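Local coordinates for hypothetical protein Atu2144 (Agrobacterium tumefaciens, PDB 2ODF) that is of unknown function but belongs to the N-formylglutamate amidohydrolase family, and so may hydrolyse an amide bond in a zinc-dependent manner, at residues Y79-P93 with R119-H131. Residues are numbered along the deposited sequence; the frame is centred on the assembly and turned at random.
Sequences YQRFSRLVYDCNRPP and RFARTSALYVPFH
His-131 NE2 donates to Cys-89 O at 2.6 Å, with the oxygen exactly in the imidazole plane, while ND1 is hydrogen-bonded to His-213 NE2; the ring's rotation is thus fixed from both ends. Arg-122, extended from CG to NE, brings NH1 to 2.9 Å from Val-86 O, on a lone pair, and Glu-118 pairs with its NE. A bend at chi3 (74°) brings Arg-119 NH2 to Pro-93 O, which lies near the guanidinium plane, 2.9 Å away.

Between these bonds the rings pack. Tyr-87 and Tyr-127 are 30° from parallel and strongly offset, with ring centroids 4.8 Å apart: Tyr-127 CB sits over the Tyr-87 face, 3.6 Å from the centroid, and Tyr-87 OH over the centre of the Tyr-127 ring. That hydroxyl donates to Arg-91 O; Tyr-127 OH is hydrogen-bonded to His-208 NE2.

Leu-126 fills the middle, CD1 against Val-86 CG1 (3.5 Å) and CD2 against Phe-82 CB (4.0 Å). Beyond it, Cys-89 CB touches Phe-130 CD2.

The long helix 116-143 is thus packed on the loop leaving 77-80, an inner strand of the central mixed seven-stranded sheet, an alpha/beta arrangement consistent with the zinc-exopeptidase clan.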
ATOM      1  N   TYR A  79     -12.789   3.700 -12.544  1.00 17.54           N
ATOM      2  CA  TYR A  79     -13.405   2.566 -11.893  1.00 18.08           C
ATOM      3  C   TYR A  79     -12.402   1.406 -11.739  1.00 18.08           C
ATOM      4  O   TYR A  79     -11.413   1.290 -12.481  1.00 17.87           O
ATOM      5  CB  TYR A  79     -14.694   2.154 -12.592  1.00 18.16           C
ATOM      6  CG  TYR A  79     -14.535   1.554 -13.969  1.00 19.35           C
ATOM      7  CD1 TYR A  79     -14.376   2.372 -15.093  1.00 20.41           C
ATOM      8  CD2 TYR A  79     -14.569   0.187 -14.159  1.00 20.09           C
ATOM      9  CE1 TYR A  79     -14.233   1.836 -16.359  1.00 19.67           C
ATOM     10  CE2 TYR A  79     -14.437  -0.362 -15.450  1.00 20.79           C
ATOM     11  CZ  TYR A  79     -14.262   0.473 -16.534  1.00 19.94           C
ATOM     12  OH  TYR A  79     -14.114  -0.048 -17.817  1.00 20.79           O
ATOM     13  N   GLN A  80     -12.672   0.597 -10.731  1.00 18.42           N
ATOM     14  CA  GLN A  80     -11.880  -0.584 -10.410  1.00 18.80           C
ATOM     15  C   GLN A  80     -12.447  -1.763 -11.173  1.00 18.93           C
ATOM     16  O   GLN A  80     -13.667  -1.993 -11.153  1.00 19.72           O
ATOM     17  CB  GLN A  80     -11.963  -0.755  -8.889  1.00 19.72           C
ATOM     18  CG  GLN A  80     -11.262  -1.882  -8.234  1.00 20.06           C
ATOM     19  CD  GLN A  80      -9.823  -2.146  -8.689  1.00 21.01           C
ATOM     20  OE1 GLN A  80      -8.858  -1.469  -8.281  1.00 22.06           O
ATOM     21  NE2 GLN A  80      -9.673  -3.188  -9.451  1.00 14.65           N
ATOM     22  N   ARG A  81     -11.579  -2.492 -11.873  1.00 18.88           N
ATOM     23  CA  ARG A  81     -12.015  -3.606 -12.722  1.00 18.56           C
ATOM     24  C   ARG A  81     -12.099  -4.978 -12.024  1.00 18.50           C
ATOM     25  O   ARG A  81     -12.528  -5.935 -12.638  1.00 17.74           O
ATOM     26  CB  ARG A  81     -11.127  -3.668 -13.973  1.00 18.49           C
ATOM     27  CG  ARG A  81     -11.254  -2.398 -14.812  1.00 19.09           C
ATOM     28  CD  ARG A  81     -10.510  -2.460 -16.100  1.00 19.42           C
ATOM     29  NE  ARG A  81     -11.066  -3.458 -17.006  1.00 20.52           N
ATOM     30  CZ  ARG A  81     -10.537  -4.654 -17.229  1.00 22.57           C
ATOM     31  NH1 ARG A  81      -9.414  -5.025 -16.618  1.00 22.44           N
ATOM     32  NH2 ARG A  81     -11.141  -5.484 -18.080  1.00 20.60           N
ATOM     33  N   PHE A  82     -11.705  -5.056 -10.752  1.00 17.73           N
ATOM     34  CA  PHE A  82     -11.761  -6.288  -9.975  1.00 17.80           C
ATOM     35  C   PHE A  82     -12.442  -6.110  -8.641  1.00 17.10           C
ATOM     36  O   PHE A  82     -12.551  -4.985  -8.124  1.00 16.57           O
ATOM     37  CB  PHE A  82     -10.333  -6.880  -9.804  1.00 18.59           C
ATOM     38  CG  PHE A  82      -9.679  -7.180 -11.127  1.00 17.21           C
ATOM     39  CD1 PHE A  82      -9.866  -8.396 -11.750  1.00 18.89           C
ATOM     40  CD2 PHE A  82      -8.985  -6.187 -11.796  1.00 18.37           C
ATOM     41  CE1 PHE A  82      -9.338  -8.623 -13.002  1.00 19.35           C
ATOM     42  CE2 PHE A  82      -8.454  -6.409 -13.016  1.00 17.98           C
ATOM     43  CZ  PHE A  82      -8.626  -7.624 -13.626  1.00 18.90           C
ATOM     44  N   SER A  83     -12.906  -7.244  -8.102  1.00 16.68           N
ATOM     45  CA  SER A  83     -13.810  -7.287  -6.975  1.00 16.79           C
ATOM     46  C   SER A  83     -13.243  -6.734  -5.688  1.00 17.02           C
ATOM     47  O   SER A  83     -12.051  -6.972  -5.341  1.00 17.47           O
ATOM     48  CB  SER A  83     -14.249  -8.724  -6.702  1.00 16.88           C
ATOM     49  OG  SER A  83     -15.087  -8.793  -5.568  1.00 14.79           O
ATOM     50  N   ARG A  84     -14.133  -6.059  -4.962  1.00 16.77           N
ATOM     51  CA  ARG A  84     -13.880  -5.577  -3.604  1.00 17.13           C
ATOM     52  C   ARG A  84     -13.564  -6.739  -2.637  1.00 17.23           C
ATOM     53  O   ARG A  84     -13.105  -6.501  -1.509  1.00 16.66           O
ATOM     54  CB  ARG A  84     -15.103  -4.816  -3.068  1.00 16.22           C
ATOM     55  CG  ARG A  84     -16.383  -5.704  -2.892  1.00 16.50           C
ATOM     56  CD  ARG A  84     -17.557  -4.934  -2.332  1.00 18.62           C
ATOM     57  NE  ARG A  84     -17.254  -4.371  -1.023  1.00 18.29           N
ATOM     58  CZ  ARG A  84     -18.106  -3.713  -0.250  1.00 20.83           C
ATOM     59  NH1 ARG A  84     -19.344  -3.485  -0.653  1.00 24.22           N
ATOM     60  NH2 ARG A  84     -17.701  -3.249   0.918  1.00 21.73           N
ATOM     61  N   LEU A  85     -13.902  -7.967  -3.033  1.00 17.57           N
ATOM     62  CA  LEU A  85     -13.536  -9.142  -2.215  1.00 17.60           C
ATOM     63  C   LEU A  85     -12.036  -9.366  -2.154  1.00 17.41           C
ATOM     64  O   LEU A  85     -11.539  -9.860  -1.130  1.00 17.64           O
ATOM     65  CB  LEU A  85     -14.213 -10.407  -2.705  1.00 18.43           C
ATOM     66  CG  LEU A  85     -15.721 -10.514  -2.486  1.00 18.26           C
ATOM     67  CD1 LEU A  85     -16.220 -11.673  -3.315  1.00 18.92           C
ATOM     68  CD2 LEU A  85     -16.057 -10.685  -1.059  1.00 19.48           C
ATOM     69  N   VAL A  86     -11.319  -9.006  -3.221  1.00 16.54           N
ATOM     70  CA  VAL A  86      -9.878  -9.127  -3.256  1.00 17.44           C
ATOM     71  C   VAL A  86      -9.228  -7.932  -2.533  1.00 17.72           C
ATOM     72  O   VAL A  86      -8.379  -8.097  -1.655  1.00 17.41           O
ATOM     73  CB  VAL A  86      -9.336  -9.285  -4.698  1.00 18.14           C
ATOM     74  CG1 VAL A  86      -7.802  -9.472  -4.670  1.00 17.13           C
ATOM     75  CG2 VAL A  86      -9.982 -10.513  -5.360  1.00 16.85           C
ATOM     76  N   TYR A  87      -9.671  -6.729  -2.872  1.00 17.13           N
ATOM     77  CA  TYR A  87      -9.248  -5.530  -2.149  1.00 16.62           C
ATOM     78  C   TYR A  87     -10.364  -4.497  -2.279  1.00 16.57           C
ATOM     79  O   TYR A  87     -10.734  -4.118  -3.408  1.00 17.86           O
ATOM     80  CB  TYR A  87      -7.896  -4.947  -2.650  1.00 16.24           C
ATOM     81  CG  TYR A  87      -7.377  -3.917  -1.671  1.00 16.49           C
ATOM     82  CD1 TYR A  87      -8.052  -2.710  -1.488  1.00 17.87           C
ATOM     83  CD2 TYR A  87      -6.276  -4.168  -0.859  1.00 17.47           C
ATOM     84  CE1 TYR A  87      -7.639  -1.789  -0.538  1.00 16.77           C
ATOM     85  CE2 TYR A  87      -5.853  -3.233   0.082  1.00 16.12           C
ATOM     86  CZ  TYR A  87      -6.562  -2.044   0.249  1.00 16.55           C
ATOM     87  OH  TYR A  87      -6.203  -1.090   1.200  1.00 14.82           O
ATOM     88  N   ASP A  88     -10.893  -4.049  -1.142  1.00 16.22           N
ATOM     89  CA  ASP A  88     -11.913  -3.001  -1.122  1.00 15.71           C
ATOM     90  C   ASP A  88     -11.209  -1.657  -1.215  1.00 15.50           C
ATOM     91  O   ASP A  88     -10.664  -1.157  -0.237  1.00 14.59           O
ATOM     92  CB  ASP A  88     -12.780  -3.077   0.144  1.00 15.37           C
ATOM     93  CG  ASP A  88     -13.980  -2.135   0.087  1.00 16.47           C
ATOM     94  OD1 ASP A  88     -13.924  -1.137  -0.673  1.00 18.82           O
ATOM     95  OD2 ASP A  88     -14.975  -2.404   0.789  1.00 18.99           O
ATOM     96  N   CYS A  89     -11.204  -1.084  -2.415  1.00 15.87           N
ATOM     97  CA  CYS A  89     -10.445   0.143  -2.656  1.00 16.21           C
ATOM     98  C   CYS A  89     -10.987   1.355  -1.896  1.00 16.75           C
ATOM     99  O   CYS A  89     -10.334   2.396  -1.862  1.00 18.05           O
ATOM    100  CB  CYS A  89     -10.354   0.418  -4.135  1.00 16.35           C
ATOM    101  SG  CYS A  89      -9.194  -0.650  -4.944  1.00 19.52           S
ATOM    102  N   ASN A  90     -12.158   1.224  -1.280  1.00 16.03           N
ATOM    103  CA  ASN A  90     -12.669   2.266  -0.396  1.00 16.76           C
ATOM    104  C   ASN A  90     -12.248   2.013   1.055  1.00 15.50           C
ATOM    105  O   ASN A  90     -12.901   2.484   1.959  1.00 15.37           O
ATOM    106  CB  ASN A  90     -14.212   2.358  -0.474  1.00 16.77           C
ATOM    107  CG  ASN A  90     -14.760   3.680   0.095  1.00 17.04           C
ATOM    108  OD1 ASN A  90     -14.063   4.686   0.137  1.00 17.34           O
ATOM    109  ND2 ASN A  90     -16.019   3.675   0.490  1.00 19.05           N
ATOM    110  N   ARG A  91     -11.164   1.261   1.264  1.00 15.82           N
ATOM    111  CA  ARG A  91     -10.610   0.996   2.599  1.00 16.49           C
ATOM    112  C   ARG A  91      -9.074   1.064   2.573  1.00 16.29           C
ATOM    113  O   ARG A  91      -8.469   0.597   1.615  1.00 15.11           O
ATOM    114  CB  ARG A  91     -10.990  -0.392   3.067  1.00 17.06           C
ATOM    115  CG  ARG A  91     -12.483  -0.590   3.279  1.00 18.33           C
ATOM    116  CD  ARG A  91     -13.066   0.222   4.418  1.00 21.49           C
ATOM    117  NE  ARG A  91     -14.460  -0.172   4.539  1.00 22.10           N
ATOM    118  CZ  ARG A  91     -15.189  -0.188   5.648  1.00 29.02           C
ATOM    119  NH1 ARG A  91     -14.707   0.161   6.835  1.00 29.42           N
ATOM    120  NH2 ARG A  91     -16.450  -0.602   5.552  1.00 32.27           N
ATOM    121  N   PRO A  92      -8.450   1.639   3.614  1.00 16.29           N
ATOM    122  CA  PRO A  92      -7.001   1.599   3.690  1.00 17.06           C
ATOM    123  C   PRO A  92      -6.517   0.197   4.105  1.00 18.04           C
ATOM    124  O   PRO A  92      -7.298  -0.581   4.692  1.00 16.57           O
ATOM    125  CB  PRO A  92      -6.693   2.654   4.766  1.00 16.49           C
ATOM    126  CG  PRO A  92      -7.883   2.653   5.631  1.00 16.68           C
ATOM    127  CD  PRO A  92      -9.031   2.377   4.743  1.00 16.48           C
ATOM    128  N   PRO A  93      -5.260  -0.151   3.778  1.00 19.02           N
ATOM    129  CA  PRO A  93      -4.796  -1.490   4.035  1.00 20.42           C
ATOM    130  C   PRO A  93      -4.721  -1.881   5.513  1.00 22.14           C
ATOM    131  O   PRO A  93      -4.698  -3.069   5.797  1.00 22.77           O
ATOM    132  CB  PRO A  93      -3.418  -1.538   3.356  1.00 21.39           C
ATOM    133  CG  PRO A  93      -3.021  -0.194   3.122  1.00 20.36           C
ATOM    134  CD  PRO A  93      -4.255   0.659   3.071  1.00 19.46           C
ATOM    135  N   ARG A 119      -0.960  -9.660   1.285  1.00 16.75           N
ATOM    136  CA  ARG A 119      -1.423  -8.314   1.570  1.00 17.27           C
ATOM    137  C   ARG A 119      -0.672  -7.287   0.729  1.00 16.79           C
ATOM    138  O   ARG A 119      -1.282  -6.376   0.168  1.00 17.38           O
ATOM    139  CB  ARG A 119      -1.261  -7.970   3.040  1.00 17.48           C
ATOM    140  CG  ARG A 119      -2.167  -8.832   3.972  1.00 18.87           C
ATOM    141  CD  ARG A 119      -2.186  -8.295   5.400  1.00 17.89           C
ATOM    142  NE  ARG A 119      -2.991  -7.088   5.469  1.00 23.21           N
ATOM    143  CZ  ARG A 119      -4.318  -7.067   5.574  1.00 23.78           C
ATOM    144  NH1 ARG A 119      -5.026  -8.188   5.644  1.00 24.48           N
ATOM    145  NH2 ARG A 119      -4.940  -5.911   5.611  1.00 27.27           N
ATOM    146  N   PHE A 120       0.634  -7.451   0.608  1.00 16.17           N
ATOM    147  CA  PHE A 120       1.403  -6.534  -0.198  1.00 16.35           C
ATOM    148  C   PHE A 120       0.961  -6.669  -1.673  1.00 16.12           C
ATOM    149  O   PHE A 120       0.755  -5.678  -2.322  1.00 15.35           O
ATOM    150  CB  PHE A 120       2.922  -6.717  -0.062  1.00 16.80           C
ATOM    151  CG  PHE A 120       3.666  -5.788  -0.927  1.00 16.04           C
ATOM    152  CD1 PHE A 120       3.813  -4.465  -0.568  1.00 17.91           C
ATOM    153  CD2 PHE A 120       4.051  -6.167  -2.187  1.00 18.20           C
ATOM    154  CE1 PHE A 120       4.442  -3.583  -1.404  1.00 17.69           C
ATOM    155  CE2 PHE A 120       4.655  -5.289  -3.022  1.00 17.15           C
ATOM    156  CZ  PHE A 120       4.842  -3.989  -2.631  1.00 16.74           C
ATOM    157  N   ALA A 121       0.844  -7.899  -2.164  1.00 15.54           N
ATOM    158  CA  ALA A 121       0.484  -8.168  -3.551  1.00 16.32           C
ATOM    159  C   ALA A 121      -0.806  -7.437  -3.936  1.00 16.78           C
ATOM    160  O   ALA A 121      -0.852  -6.713  -4.948  1.00 16.08           O
ATOM    161  CB  ALA A 121       0.347  -9.699  -3.787  1.00 16.80           C
ATOM    162  N   ARG A 122      -1.839  -7.582  -3.101  1.00 17.16           N
ATOM    163  CA  ARG A 122      -3.138  -6.958  -3.382  1.00 17.13           C
ATOM    164  C   ARG A 122      -3.080  -5.453  -3.263  1.00 16.71           C
ATOM    165  O   ARG A 122      -3.650  -4.748  -4.060  1.00 15.92           O
ATOM    166  CB  ARG A 122      -4.180  -7.500  -2.423  1.00 17.34           C
ATOM    167  CG  ARG A 122      -4.375  -8.991  -2.569  1.00 17.11           C
ATOM    168  CD  ARG A 122      -5.466  -9.424  -1.681  1.00 17.00           C
ATOM    169  NE  ARG A 122      -5.644 -10.870  -1.643  1.00 16.39           N
ATOM    170  CZ  ARG A 122      -6.728 -11.475  -1.165  1.00 18.71           C
ATOM    171  NH1 ARG A 122      -7.768 -10.760  -0.739  1.00 18.09           N
ATOM    172  NH2 ARG A 122      -6.774 -12.804  -1.116  1.00 18.14           N
ATOM    173  N   THR A 123      -2.395  -4.962  -2.236  1.00 17.55           N
ATOM    174  CA  THR A 123      -2.242  -3.534  -2.032  1.00 16.59           C
ATOM    175  C   THR A 123      -1.541  -2.853  -3.216  1.00 16.51           C
ATOM    176  O   THR A 123      -1.944  -1.774  -3.671  1.00 16.91           O
ATOM    177  CB  THR A 123      -1.469  -3.248  -0.708  1.00 16.69           C
ATOM    178  OG1 THR A 123      -2.152  -3.839   0.417  1.00 15.66           O
ATOM    179  CG2 THR A 123      -1.323  -1.786  -0.488  1.00 15.94           C
ATOM    180  N   SER A 124      -0.513  -3.510  -3.734  1.00 16.34           N
ATOM    181  CA  SER A 124       0.300  -2.982  -4.824  1.00 16.45           C
ATOM    182  C   SER A 124      -0.384  -2.996  -6.173  1.00 16.42           C
ATOM    183  O   SER A 124      -0.122  -2.129  -6.989  1.00 16.90           O
ATOM    184  CB  SER A 124       1.586  -3.806  -4.980  1.00 16.45           C
ATOM    185  OG  SER A 124       2.338  -3.309  -6.063  1.00 16.60           O
ATOM    186  N   ALA A 125      -1.186  -4.019  -6.403  1.00 16.58           N
ATOM    187  CA  ALA A 125      -1.762  -4.323  -7.718  1.00 16.97           C
ATOM    188  C   ALA A 125      -3.124  -3.673  -7.921  1.00 16.82           C
ATOM    189  O   ALA A 125      -3.452  -3.287  -9.046  1.00 17.54           O
ATOM    190  CB  ALA A 125      -1.886  -5.814  -7.900  1.00 15.75           C
ATOM    191  N   LEU A 126      -3.906  -3.568  -6.837  1.00 16.70           N
ATOM    192  CA  LEU A 126      -5.270  -3.064  -6.901  1.00 16.76           C
ATOM    193  C   LEU A 126      -5.453  -1.708  -6.270  1.00 16.38           C
ATOM    194  O   LEU A 126      -6.007  -0.848  -6.909  1.00 16.67           O
ATOM    195  CB  LEU A 126      -6.251  -4.042  -6.273  1.00 17.15           C
ATOM    196  CG  LEU A 126      -6.407  -5.377  -7.023  1.00 19.18           C
ATOM    197  CD1 LEU A 126      -7.257  -6.311  -6.168  1.00 21.18           C
ATOM    198  CD2 LEU A 126      -6.974  -5.220  -8.478  1.00 16.01           C
ATOM    199  N   TYR A 127      -4.974  -1.509  -5.034  1.00 15.21           N
ATOM    200  CA  TYR A 127      -5.329  -0.329  -4.256  1.00 15.02           C
ATOM    201  C   TYR A 127      -4.514   0.885  -4.658  1.00 15.45           C
ATOM    202  O   TYR A 127      -5.079   1.953  -4.958  1.00 14.00           O
ATOM    203  CB  TYR A 127      -5.176  -0.655  -2.754  1.00 15.42           C
ATOM    204  CG  TYR A 127      -5.316   0.495  -1.795  1.00 14.71           C
ATOM    205  CD1 TYR A 127      -6.557   1.057  -1.499  1.00 15.45           C
ATOM    206  CD2 TYR A 127      -4.195   0.994  -1.127  1.00 13.94           C
ATOM    207  CE1 TYR A 127      -6.663   2.103  -0.557  1.00 15.62           C
ATOM    208  CE2 TYR A 127      -4.305   1.995  -0.200  1.00 15.28           C
ATOM    209  CZ  TYR A 127      -5.513   2.559   0.080  1.00 15.93           C
ATOM    210  OH  TYR A 127      -5.537   3.586   1.002  1.00 14.45           O
ATOM    211  N   VAL A 128      -3.193   0.723  -4.724  1.00 15.15           N
ATOM    212  CA  VAL A 128      -2.329   1.863  -5.019  1.00 16.37           C
ATOM    213  C   VAL A 128      -2.532   2.358  -6.467  1.00 15.94           C
ATOM    214  O   VAL A 128      -2.639   3.560  -6.676  1.00 18.68           O
ATOM    215  CB  VAL A 128      -0.836   1.641  -4.568  1.00 16.63           C
ATOM    216  CG1 VAL A 128       0.063   2.802  -5.058  1.00 18.99           C
ATOM    217  CG2 VAL A 128      -0.750   1.532  -3.010  1.00 15.05           C
ATOM    218  N   PRO A 129      -2.571   1.466  -7.477  1.00 16.35           N
ATOM    219  CA  PRO A 129      -2.827   1.933  -8.839  1.00 16.53           C
ATOM    220  C   PRO A 129      -4.139   2.702  -8.983  1.00 16.53           C
ATOM    221  O   PRO A 129      -4.144   3.759  -9.613  1.00 17.92           O
ATOM    222  CB  PRO A 129      -2.827   0.623  -9.689  1.00 16.48           C
ATOM    223  CG  PRO A 129      -1.946  -0.286  -8.912  1.00 17.23           C
ATOM    224  CD  PRO A 129      -2.251   0.019  -7.469  1.00 16.49           C
ATOM    225  N   PHE A 130      -5.200   2.240  -8.330  1.00 15.53           N
ATOM    226  CA  PHE A 130      -6.491   2.878  -8.390  1.00 16.12           C
ATOM    227  C   PHE A 130      -6.423   4.324  -7.859  1.00 16.56           C
ATOM    228  O   PHE A 130      -6.765   5.270  -8.577  1.00 16.94           O
ATOM    229  CB  PHE A 130      -7.549   2.036  -7.661  1.00 16.05           C
ATOM    230  CG  PHE A 130      -8.919   2.639  -7.690  1.00 16.62           C
ATOM    231  CD1 PHE A 130      -9.700   2.567  -8.842  1.00 17.15           C
ATOM    232  CD2 PHE A 130      -9.427   3.298  -6.576  1.00 15.53           C
ATOM    233  CE1 PHE A 130     -10.954   3.171  -8.866  1.00 16.23           C
ATOM    234  CE2 PHE A 130     -10.670   3.904  -6.611  1.00 16.56           C
ATOM    235  CZ  PHE A 130     -11.424   3.843  -7.753  1.00 15.86           C
ATOM    236  N   HIS A 131      -5.962   4.485  -6.642  1.00 16.92           N
ATOM    237  CA  HIS A 131      -5.861   5.766  -6.045  1.00 17.11           C
ATOM    238  C   HIS A 131      -4.844   6.668  -6.701  1.00 18.06           C
ATOM    239  O   HIS A 131      -5.034   7.828  -6.755  1.00 18.62           O
ATOM    240  CB  HIS A 131      -5.750   5.660  -4.547  1.00 18.06           C
ATOM    241  CG  HIS A 131      -6.987   5.127  -3.906  1.00 15.78           C
ATOM    242  ND1 HIS A 131      -8.144   5.846  -3.827  1.00 15.35           N
ATOM    243  CD2 HIS A 131      -7.263   3.916  -3.391  1.00 16.68           C
ATOM    244  CE1 HIS A 131      -9.074   5.108  -3.269  1.00 17.49           C
ATOM    245  NE2 HIS A 131      -8.558   3.938  -2.983  1.00 14.16           N
TER